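Local coordinates for protein endoglucanase (Clostridium thermocellum, PDB 2YIK) that probably hydrolyses internal beta-1,4-glucosidic bonds of cellulose, as a family 9 glycoside hydrolase, at residues F303-I315 / F361-S373. Numbering follows the deposited sequence.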
ATOM      1  N   PHE A 303       2.897  15.160 -16.198  1.00 24.54           N
ATOM      2  CA  PHE A 303       3.695  15.150 -17.415  1.00 25.62           C
ATOM      3  C   PHE A 303       5.075  15.765 -17.221  1.00 25.23           C
ATOM      4  O   PHE A 303       6.027  15.358 -17.874  1.00 25.20           O
ATOM      5  CB  PHE A 303       2.964  15.877 -18.553  1.00 24.36           C
ATOM      6  CG  PHE A 303       1.783  15.116 -19.113  1.00 25.00           C
ATOM      7  CD1 PHE A 303       1.564  13.780 -18.777  1.00 24.91           C
ATOM      8  CD2 PHE A 303       0.915  15.725 -20.016  1.00 23.65           C
ATOM      9  CE1 PHE A 303       0.505  13.057 -19.334  1.00 21.98           C
ATOM     10  CE2 PHE A 303      -0.147  15.014 -20.581  1.00 23.62           C
ATOM     11  CZ  PHE A 303      -0.354  13.676 -20.238  1.00 24.25           C
ATOM     12  N   LYS A 304       5.182  16.732 -16.317  1.00 26.11           N
ATOM     13  CA  LYS A 304       6.456  17.394 -16.045  1.00 27.15           C
ATOM     14  C   LYS A 304       7.517  16.444 -15.468  1.00 27.06           C
ATOM     15  O   LYS A 304       8.700  16.566 -15.779  1.00 26.65           O
ATOM     16  CB  LYS A 304       6.235  18.564 -15.073  1.00 29.00           C
ATOM     17  CG  LYS A 304       7.466  19.442 -14.807  1.00 32.03           C
ATOM     18  CD  LYS A 304       7.115  20.677 -13.945  1.00 36.27           C
ATOM     19  CE  LYS A 304       5.997  21.516 -14.583  1.00 40.76           C
ATOM     20  NZ  LYS A 304       5.605  22.745 -13.789  1.00 44.36           N
ATOM     21  N   TYR A 305       7.098  15.486 -14.649  1.00 26.15           N
ATOM     22  CA  TYR A 305       8.055  14.583 -14.024  1.00 26.62           C
ATOM     23  C   TYR A 305       7.971  13.111 -14.420  1.00 26.26           C
ATOM     24  O   TYR A 305       8.842  12.331 -14.050  1.00 27.36           O
ATOM     25  CB  TYR A 305       7.942  14.707 -12.502  1.00 26.60           C
ATOM     26  CG  TYR A 305       8.195  16.109 -11.986  1.00 28.68           C
ATOM     27  CD1 TYR A 305       9.492  16.625 -11.903  1.00 29.82           C
ATOM     28  CD2 TYR A 305       7.134  16.928 -11.593  1.00 29.84           C
ATOM     29  CE1 TYR A 305       9.726  17.924 -11.438  1.00 31.00           C
ATOM     30  CE2 TYR A 305       7.353  18.225 -11.127  1.00 30.91           C
ATOM     31  CZ  TYR A 305       8.650  18.718 -11.052  1.00 31.67           C
ATOM     32  OH  TYR A 305       8.870  19.996 -10.588  1.00 33.24           O
ATOM     33  N   TYR A 306       6.945  12.738 -15.176  1.00 25.45           N
ATOM     34  CA  TYR A 306       6.769  11.352 -15.599  1.00 24.94           C
ATOM     35  C   TYR A 306       7.935  10.791 -16.418  1.00 25.80           C
ATOM     36  O   TYR A 306       8.277  11.314 -17.480  1.00 26.09           O
ATOM     37  CB  TYR A 306       5.466  11.205 -16.396  1.00 24.34           C
ATOM     38  CG  TYR A 306       5.181   9.798 -16.904  1.00 24.99           C
ATOM     39  CD1 TYR A 306       5.330   8.686 -16.069  1.00 24.81           C
ATOM     40  CD2 TYR A 306       4.721   9.582 -18.208  1.00 24.25           C
ATOM     41  CE1 TYR A 306       5.029   7.393 -16.520  1.00 24.52           C
ATOM     42  CE2 TYR A 306       4.414   8.291 -18.670  1.00 24.89           C
ATOM     43  CZ  TYR A 306       4.573   7.201 -17.819  1.00 24.98           C
ATOM     44  OH  TYR A 306       4.300   5.918 -18.260  1.00 23.46           O
ATOM     45  N   ASP A 307       8.539   9.721 -15.907  1.00 25.27           N
ATOM     46  CA  ASP A 307       9.656   9.049 -16.571  1.00 24.33           C
ATOM     47  C   ASP A 307       9.047   7.910 -17.390  1.00 24.06           C
ATOM     48  O   ASP A 307       8.778   6.828 -16.871  1.00 22.66           O
ATOM     49  CB  ASP A 307      10.632   8.497 -15.516  1.00 25.76           C
ATOM     50  CG  ASP A 307      11.880   7.858 -16.132  1.00 27.37           C
ATOM     51  OD1 ASP A 307      11.935   7.711 -17.374  1.00 27.81           O
ATOM     52  OD2 ASP A 307      12.802   7.495 -15.365  1.00 27.41           O
ATOM     53  N   TYR A 308       8.820   8.176 -18.671  1.00 23.07           N
ATOM     54  CA  TYR A 308       8.223   7.205 -19.588  1.00 23.80           C
ATOM     55  C   TYR A 308       9.054   5.934 -19.699  1.00 24.54           C
ATOM     56  O   TYR A 308       8.539   4.878 -20.055  1.00 24.14           O
ATOM     57  CB  TYR A 308       8.079   7.852 -20.972  1.00 24.55           C
ATOM     58  CG  TYR A 308       7.357   7.034 -22.021  1.00 23.93           C
ATOM     59  CD1 TYR A 308       5.966   6.926 -22.022  1.00 23.78           C
ATOM     60  CD2 TYR A 308       8.068   6.406 -23.046  1.00 24.55           C
ATOM     61  CE1 TYR A 308       5.302   6.221 -23.024  1.00 23.33           C
ATOM     62  CE2 TYR A 308       7.416   5.699 -24.046  1.00 21.59           C
ATOM     63  CZ  TYR A 308       6.034   5.613 -24.030  1.00 22.39           C
ATOM     64  OH  TYR A 308       5.379   4.936 -25.030  1.00 23.75           O
ATOM     65  N   TYR A 309      10.341   6.045 -19.389  1.00 24.24           N
ATOM     66  CA  TYR A 309      11.259   4.913 -19.484  1.00 25.29           C
ATOM     67  C   TYR A 309      11.321   4.031 -18.240  1.00 24.61           C
ATOM     68  O   TYR A 309      11.870   2.937 -18.285  1.00 24.08           O
ATOM     69  CB  TYR A 309      12.670   5.425 -19.820  1.00 25.92           C
ATOM     70  CG  TYR A 309      12.676   6.345 -21.022  1.00 29.61           C
ATOM     71  CD1 TYR A 309      12.138   5.925 -22.242  1.00 30.35           C
ATOM     72  CD2 TYR A 309      13.144   7.662 -20.923  1.00 29.07           C
ATOM     73  CE1 TYR A 309      12.056   6.795 -23.343  1.00 33.78           C
ATOM     74  CE2 TYR A 309      13.063   8.543 -22.015  1.00 34.04           C
ATOM     75  CZ  TYR A 309      12.515   8.104 -23.221  1.00 34.97           C
ATOM     76  OH  TYR A 309      12.405   8.979 -24.289  1.00 37.32           O
ATOM     77  N   ALA A 310      10.728   4.492 -17.143  1.00 22.41           N
ATOM     78  CA  ALA A 310      10.769   3.754 -15.883  1.00 24.05           C
ATOM     79  C   ALA A 310       9.849   2.541 -15.679  1.00 24.26           C
ATOM     80  O   ALA A 310      10.290   1.507 -15.179  1.00 26.50           O
ATOM     81  CB  ALA A 310      10.584   4.729 -14.718  1.00 19.16           C
ATOM     82  N   PRO A 311       8.567   2.637 -16.067  1.00 24.33           N
ATOM     83  CA  PRO A 311       7.691   1.483 -15.850  1.00 24.53           C
ATOM     84  C   PRO A 311       8.196   0.057 -16.079  1.00 24.99           C
ATOM     85  O   PRO A 311       8.060  -0.791 -15.209  1.00 25.12           O
ATOM     86  CB  PRO A 311       6.478   1.805 -16.721  1.00 24.30           C
ATOM     87  CG  PRO A 311       6.392   3.295 -16.632  1.00 23.78           C
ATOM     88  CD  PRO A 311       7.854   3.702 -16.803  1.00 24.11           C
ATOM     89  N   PRO A 312       8.810  -0.215 -17.241  1.00 25.67           N
ATOM     90  CA  PRO A 312       9.304  -1.573 -17.541  1.00 26.49           C
ATOM     91  C   PRO A 312      10.448  -2.122 -16.706  1.00 26.57           C
ATOM     92  O   PRO A 312      10.671  -3.340 -16.660  1.00 28.11           O
ATOM     93  CB  PRO A 312       9.708  -1.489 -19.017  1.00 26.26           C
ATOM     94  CG  PRO A 312       9.106  -0.201 -19.516  1.00 26.82           C
ATOM     95  CD  PRO A 312       9.137   0.717 -18.335  1.00 24.50           C
ATOM     96  N   GLY A 313      11.141  -1.202 -16.044  1.00 27.23           N
ATOM     97  CA  GLY A 313      12.300  -1.527 -15.242  1.00 29.67           C
ATOM     98  C   GLY A 313      12.163  -2.416 -14.042  1.00 32.32           C
ATOM     99  O   GLY A 313      12.753  -3.496 -13.999  1.00 38.63           O
ATOM    100  N   TRP A 314      11.369  -1.937 -13.094  1.00 30.75           N
ATOM    101  CA  TRP A 314      11.092  -2.588 -11.818  1.00 30.66           C
ATOM    102  C   TRP A 314       9.620  -3.045 -11.828  1.00 30.94           C
ATOM    103  O   TRP A 314       9.071  -3.286 -12.919  1.00 37.34           O
ATOM    104  CB  TRP A 314      11.366  -1.522 -10.720  1.00 27.26           C
ATOM    105  CG  TRP A 314      11.833  -2.101  -9.432  1.00 26.96           C
ATOM    106  CD1 TRP A 314      11.226  -1.983  -8.218  1.00 25.17           C
ATOM    107  CD2 TRP A 314      12.984  -2.933  -9.224  1.00 26.01           C
ATOM    108  NE1 TRP A 314      11.921  -2.687  -7.264  1.00 26.62           N
ATOM    109  CE2 TRP A 314      13.007  -3.277  -7.854  1.00 25.38           C
ATOM    110  CE3 TRP A 314      14.001  -3.411 -10.065  1.00 26.71           C
ATOM    111  CZ2 TRP A 314      13.997  -4.090  -7.306  1.00 25.74           C
ATOM    112  CZ3 TRP A 314      14.992  -4.224  -9.514  1.00 25.62           C
ATOM    113  CH2 TRP A 314      14.984  -4.549  -8.148  1.00 27.50           C
ATOM    114  N   ILE A 315       8.954  -3.170 -10.672  1.00 29.80           N
ATOM    115  CA  ILE A 315       7.520  -3.429 -10.667  1.00 27.43           C
ATOM    116  C   ILE A 315       6.890  -2.533  -9.559  1.00 25.39           C
ATOM    117  O   ILE A 315       7.621  -1.865  -8.819  1.00 20.59           O
ATOM    118  CB  ILE A 315       7.114  -5.013 -10.691  1.00 29.59           C
ATOM    119  CG1 ILE A 315       5.595  -5.110 -10.873  1.00 29.78           C
ATOM    120  CG2 ILE A 315       7.698  -5.760  -9.545  1.00 31.11           C
ATOM    121  CD1 ILE A 315       5.325  -5.897 -12.143  1.00 32.32           C
ATOM    122  N   PHE A 361       0.749   5.637 -24.043  1.00 25.16           N
ATOM    123  CA  PHE A 361       0.669   5.483 -22.601  1.00 24.59           C
ATOM    124  C   PHE A 361       0.628   4.054 -22.055  1.00 23.23           C
ATOM    125  O   PHE A 361       1.141   3.811 -20.970  1.00 22.43           O
ATOM    126  CB  PHE A 361      -0.476   6.350 -22.058  1.00 23.43           C
ATOM    127  CG  PHE A 361      -0.168   7.834 -22.100  1.00 24.63           C
ATOM    128  CD1 PHE A 361       0.834   8.370 -21.292  1.00 24.58           C
ATOM    129  CD2 PHE A 361      -0.831   8.681 -22.991  1.00 24.75           C
ATOM    130  CE1 PHE A 361       1.176   9.724 -21.373  1.00 25.36           C
ATOM    131  CE2 PHE A 361      -0.494  10.039 -23.079  1.00 24.23           C
ATOM    132  CZ  PHE A 361       0.512  10.558 -22.268  1.00 24.23           C
ATOM    133  N   TRP A 362       0.055   3.111 -22.797  1.00 23.16           N
ATOM    134  CA  TRP A 362       0.025   1.718 -22.335  1.00 24.31           C
ATOM    135  C   TRP A 362       1.301   0.938 -22.687  1.00 25.54           C
ATOM    136  O   TRP A 362       1.570  -0.112 -22.099  1.00 25.76           O
ATOM    137  CB  TRP A 362      -1.171   0.964 -22.927  1.00 22.41           C
ATOM    138  CG  TRP A 362      -2.461   1.145 -22.187  1.00 24.09           C
ATOM    139  CD1 TRP A 362      -3.621   1.661 -22.689  1.00 21.75           C
ATOM    140  CD2 TRP A 362      -2.739   0.790 -20.822  1.00 23.17           C
ATOM    141  NE1 TRP A 362      -4.600   1.651 -21.725  1.00 23.02           N
ATOM    142  CE2 TRP A 362      -4.086   1.123 -20.564  1.00 22.62           C
ATOM    143  CE3 TRP A 362      -1.976   0.229 -19.784  1.00 25.38           C
ATOM    144  CZ2 TRP A 362      -4.698   0.911 -19.326  1.00 23.62           C
ATOM    145  CZ3 TRP A 362      -2.581   0.016 -18.542  1.00 23.04           C
ATOM    146  CH2 TRP A 362      -3.930   0.361 -18.327  1.00 25.32           C
ATOM    147  N   LYS A 363       2.083   1.445 -23.639  1.00 25.58           N
ATOM    148  CA  LYS A 363       3.294   0.758 -24.082  1.00 26.84           C
ATOM    149  C   LYS A 363       4.296   0.444 -22.970  1.00 26.38           C
ATOM    150  O   LYS A 363       4.836  -0.661 -22.919  1.00 27.13           O
ATOM    151  CB  LYS A 363       3.971   1.550 -25.215  1.00 28.96           C
ATOM    152  CG  LYS A 363       5.160   0.853 -25.862  1.00 32.91           C
ATOM    153  CD  LYS A 363       4.812  -0.567 -26.289  1.00 37.87           C
ATOM    154  CE  LYS A 363       5.924  -1.201 -27.127  1.00 41.12           C
ATOM    155  NZ  LYS A 363       5.506  -2.557 -27.589  1.00 43.32           N
ATOM    156  N   PRO A 364       4.558   1.398 -22.061  1.00 25.83           N
ATOM    157  CA  PRO A 364       5.521   1.067 -21.004  1.00 25.40           C
ATOM    158  C   PRO A 364       5.089  -0.129 -20.152  1.00 25.32           C
ATOM    159  O   PRO A 364       5.927  -0.898 -19.675  1.00 25.62           O
ATOM    160  CB  PRO A 364       5.597   2.357 -20.194  1.00 25.46           C
ATOM    161  CG  PRO A 364       5.361   3.410 -21.235  1.00 25.34           C
ATOM    162  CD  PRO A 364       4.201   2.826 -22.012  1.00 25.09           C
ATOM    163  N   ILE A 365       3.781  -0.280 -19.961  1.00 24.67           N
ATOM    164  CA  ILE A 365       3.261  -1.383 -19.169  1.00 24.02           C
ATOM    165  C   ILE A 365       3.209  -2.663 -20.001  1.00 24.06           C
ATOM    166  O   ILE A 365       3.333  -3.763 -19.466  1.00 23.40           O
ATOM    167  CB  ILE A 365       1.863  -1.030 -18.589  1.00 24.73           C
ATOM    168  CG1 ILE A 365       2.033  -0.145 -17.342  1.00 23.22           C
ATOM    169  CG2 ILE A 365       1.071  -2.297 -18.277  1.00 20.64           C
ATOM    170  CD1 ILE A 365       2.799  -0.819 -16.209  1.00 26.68           C
ATOM    171  N   GLN A 366       3.040  -2.523 -21.312  1.00 24.67           N
ATOM    172  CA  GLN A 366       3.021  -3.700 -22.167  1.00 26.63           C
ATOM    173  C   GLN A 366       4.437  -4.279 -22.140  1.00 26.92           C
ATOM    174  O   GLN A 366       4.624  -5.498 -22.140  1.00 26.80           O
ATOM    175  CB  GLN A 366       2.618  -3.341 -23.602  1.00 27.01           C
ATOM    176  CG  GLN A 366       2.526  -4.558 -24.516  1.00 33.13           C
ATOM    177  CD  GLN A 366       2.237  -4.205 -25.968  1.00 35.69           C
ATOM    178  OE1 GLN A 366       2.317  -5.060 -26.850  1.00 39.15           O
ATOM    179  NE2 GLN A 366       1.901  -2.948 -26.222  1.00 36.11           N
ATOM    180  N   ASP A 367       5.432  -3.393 -22.110  1.00 26.59           N
ATOM    181  CA  ASP A 367       6.832  -3.809 -22.053  1.00 25.58           C
ATOM    182  C   ASP A 367       7.139  -4.474 -20.712  1.00 26.81           C
ATOM    183  O   ASP A 367       7.864  -5.464 -20.650  1.00 26.50           O
ATOM    184  CB  ASP A 367       7.762  -2.606 -22.230  1.00 25.95           C
ATOM    185  CG  ASP A 367       7.803  -2.104 -23.658  1.00 27.60           C
ATOM    186  OD1 ASP A 367       7.158  -2.724 -24.529  1.00 29.02           O
ATOM    187  OD2 ASP A 367       8.487  -1.092 -23.913  1.00 28.31           O
ATOM    188  N   LEU A 368       6.595  -3.909 -19.640  1.00 24.85           N
ATOM    189  CA  LEU A 368       6.799  -4.446 -18.302  1.00 23.63           C
ATOM    190  C   LEU A 368       6.216  -5.853 -18.225  1.00 23.80           C
ATOM    191  O   LEU A 368       6.852  -6.785 -17.730  1.00 24.46           O
ATOM    192  CB  LEU A 368       6.105  -3.560 -17.269  1.00 22.12           C
ATOM    193  CG  LEU A 368       6.050  -4.084 -15.835  1.00 20.89           C
ATOM    194  CD1 LEU A 368       7.462  -4.133 -15.247  1.00 20.86           C
ATOM    195  CD2 LEU A 368       5.131  -3.181 -15.007  1.00 20.70           C
ATOM    196  N   LEU A 369       4.994  -5.993 -18.729  1.00 23.63           N
ATOM    197  CA  LEU A 369       4.306  -7.273 -18.716  1.00 24.48           C
ATOM    198  C   LEU A 369       4.934  -8.326 -19.624  1.00 24.05           C
ATOM    199  O   LEU A 369       4.936  -9.506 -19.282  1.00 24.09           O
ATOM    200  CB  LEU A 369       2.824  -7.070 -19.058  1.00 23.41           C
ATOM    201  CG  LEU A 369       2.032  -6.359 -17.953  1.00 24.61           C
ATOM    202  CD1 LEU A 369       0.614  -6.081 -18.429  1.00 22.98           C
ATOM    203  CD2 LEU A 369       2.013  -7.222 -16.693  1.00 23.98           C
ATOM    204  N   ASP A 370       5.455  -7.914 -20.776  1.00 24.56           N
ATOM    205  CA  ASP A 370       6.107  -8.872 -21.670  1.00 26.70           C
ATOM    206  C   ASP A 370       7.342  -9.395 -20.950  1.00 26.35           C
ATOM    207  O   ASP A 370       7.707 -10.561 -21.075  1.00 26.36           O
ATOM    208  CB  ASP A 370       6.558  -8.217 -22.980  1.00 26.02           C
ATOM    209  CG  ASP A 370       5.408  -7.963 -23.939  1.00 30.36           C
ATOM    210  OD1 ASP A 370       4.361  -8.638 -23.823  1.00 29.89           O
ATOM    211  OD2 ASP A 370       5.561  -7.094 -24.822  1.00 31.46           O
ATOM    212  N   LYS A 371       7.969  -8.511 -20.184  1.00 26.04           N
ATOM    213  CA  LYS A 371       9.171  -8.852 -19.446  1.00 26.02           C
ATOM    214  C   LYS A 371       8.862  -9.861 -18.344  1.00 27.01           C
ATOM    215  O   LYS A 371       9.536 -10.891 -18.237  1.00 26.43           O
ATOM    216  CB  LYS A 371       9.794  -7.579 -18.860  1.00 27.56           C
ATOM    217  CG  LYS A 371      11.268  -7.712 -18.484  1.00 28.03           C
ATOM    218  CD  LYS A 371      11.875  -6.395 -18.014  1.00 28.73           C
ATOM    219  CE  LYS A 371      12.001  -5.396 -19.153  1.00 27.15           C
ATOM    220  NZ  LYS A 371      12.813  -4.216 -18.752  1.00 26.89           N
ATOM    221  N   TRP A 372       7.844  -9.568 -17.533  1.00 25.38           N
ATOM    222  CA  TRP A 372       7.448 -10.446 -16.431  1.00 24.68           C
ATOM    223  C   TRP A 372       6.793 -11.769 -16.837  1.00 25.13           C
ATOM    224  O   TRP A 372       7.083 -12.816 -16.265  1.00 24.48           O
ATOM    225  CB  TRP A 372       6.507  -9.705 -15.466  1.00 23.10           C
ATOM    226  CG  TRP A 372       7.230  -8.902 -14.419  1.00 23.19           C
ATOM    227  CD1 TRP A 372       7.805  -7.667 -14.571  1.00 22.33           C
ATOM    228  CD2 TRP A 372       7.508  -9.311 -13.074  1.00 22.83           C
ATOM    229  NE1 TRP A 372       8.420  -7.286 -13.405  1.00 24.34           N
ATOM    230  CE2 TRP A 372       8.251  -8.271 -12.471  1.00 24.17           C
ATOM    231  CE3 TRP A 372       7.192 -10.448 -12.320  1.00 23.65           C
ATOM    232  CZ2 TRP A 372       8.695  -8.346 -11.146  1.00 24.15           C
ATOM    233  CZ3 TRP A 372       7.632 -10.519 -11.002  1.00 23.01           C
ATOM    234  CH2 TRP A 372       8.373  -9.470 -10.429  1.00 26.17           C
ATOM    235  N   SER A 373       5.909 -11.718 -17.824  1.00 26.08           N
ATOM    236  CA  SER A 373       5.193 -12.910 -18.264  1.00 27.39           C
ATOM    237  C   SER A 373       5.849 -13.660 -19.411  1.00 28.85           C
ATOM    238  O   SER A 373       5.473 -14.795 -19.699  1.00 28.36           O
ATOM    239  CB  SER A 373       3.772 -12.535 -18.691  1.00 27.39           C
ATOM    240  OG  SER A 373       3.782 -11.768 -19.892  1.00 26.50           O
TER
HETATM  241  O   HOH W   1       1.678   5.615 -19.132  1.00 21.86           O
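P364 of helix 363-373 lays its ring over one face of Y308, with CG 3.7 Å from the ring centroid in a CH-pi contact displaced toward CE1. P364 CB also packs 3.6 Å from P311 CB, the two prolines side by side and pointing the same way. P312 follows, its CG against the P364 carbonyl O (3.3 Å) and D367 CB. Farther along the helix, I315 lies over one face of W372: CD1 stands above the five-membered ring, 3.8 Å from its centroid, while CG2 sits nearer CZ2. With CG1 anti to the backbone N (chi1 -173°), I315 brings CD1 also within 4.0 Å of L368 CD2. The direct polar link is K371 NZ to P312 O, 3.1 Å, with the ammonium well above the carbonyl plane. At the far end the F303 and F361 rings lie nearly parallel, 7° apart, but slid so far that they meet through their CZ and CE1 atoms, centroids 5.8 Å apart. At the edge of the F361 ring a water accepts from Y306 OH and donates to F361 O, tying hydroxyl to carbonyl. Farther out, Y308 OH is bonded to D360 N, which helps position the ring against P364, and the backbone O of Y306 accepts from Y347 OH. The contact thus lays the irregular connection leaving helix 296-305 along helix 363-373, among the helices of the family 9 (alpha/alpha)6 barrel; helix 322-336 packs on Y306 and P311, and helix 392-408 on I315 and W372.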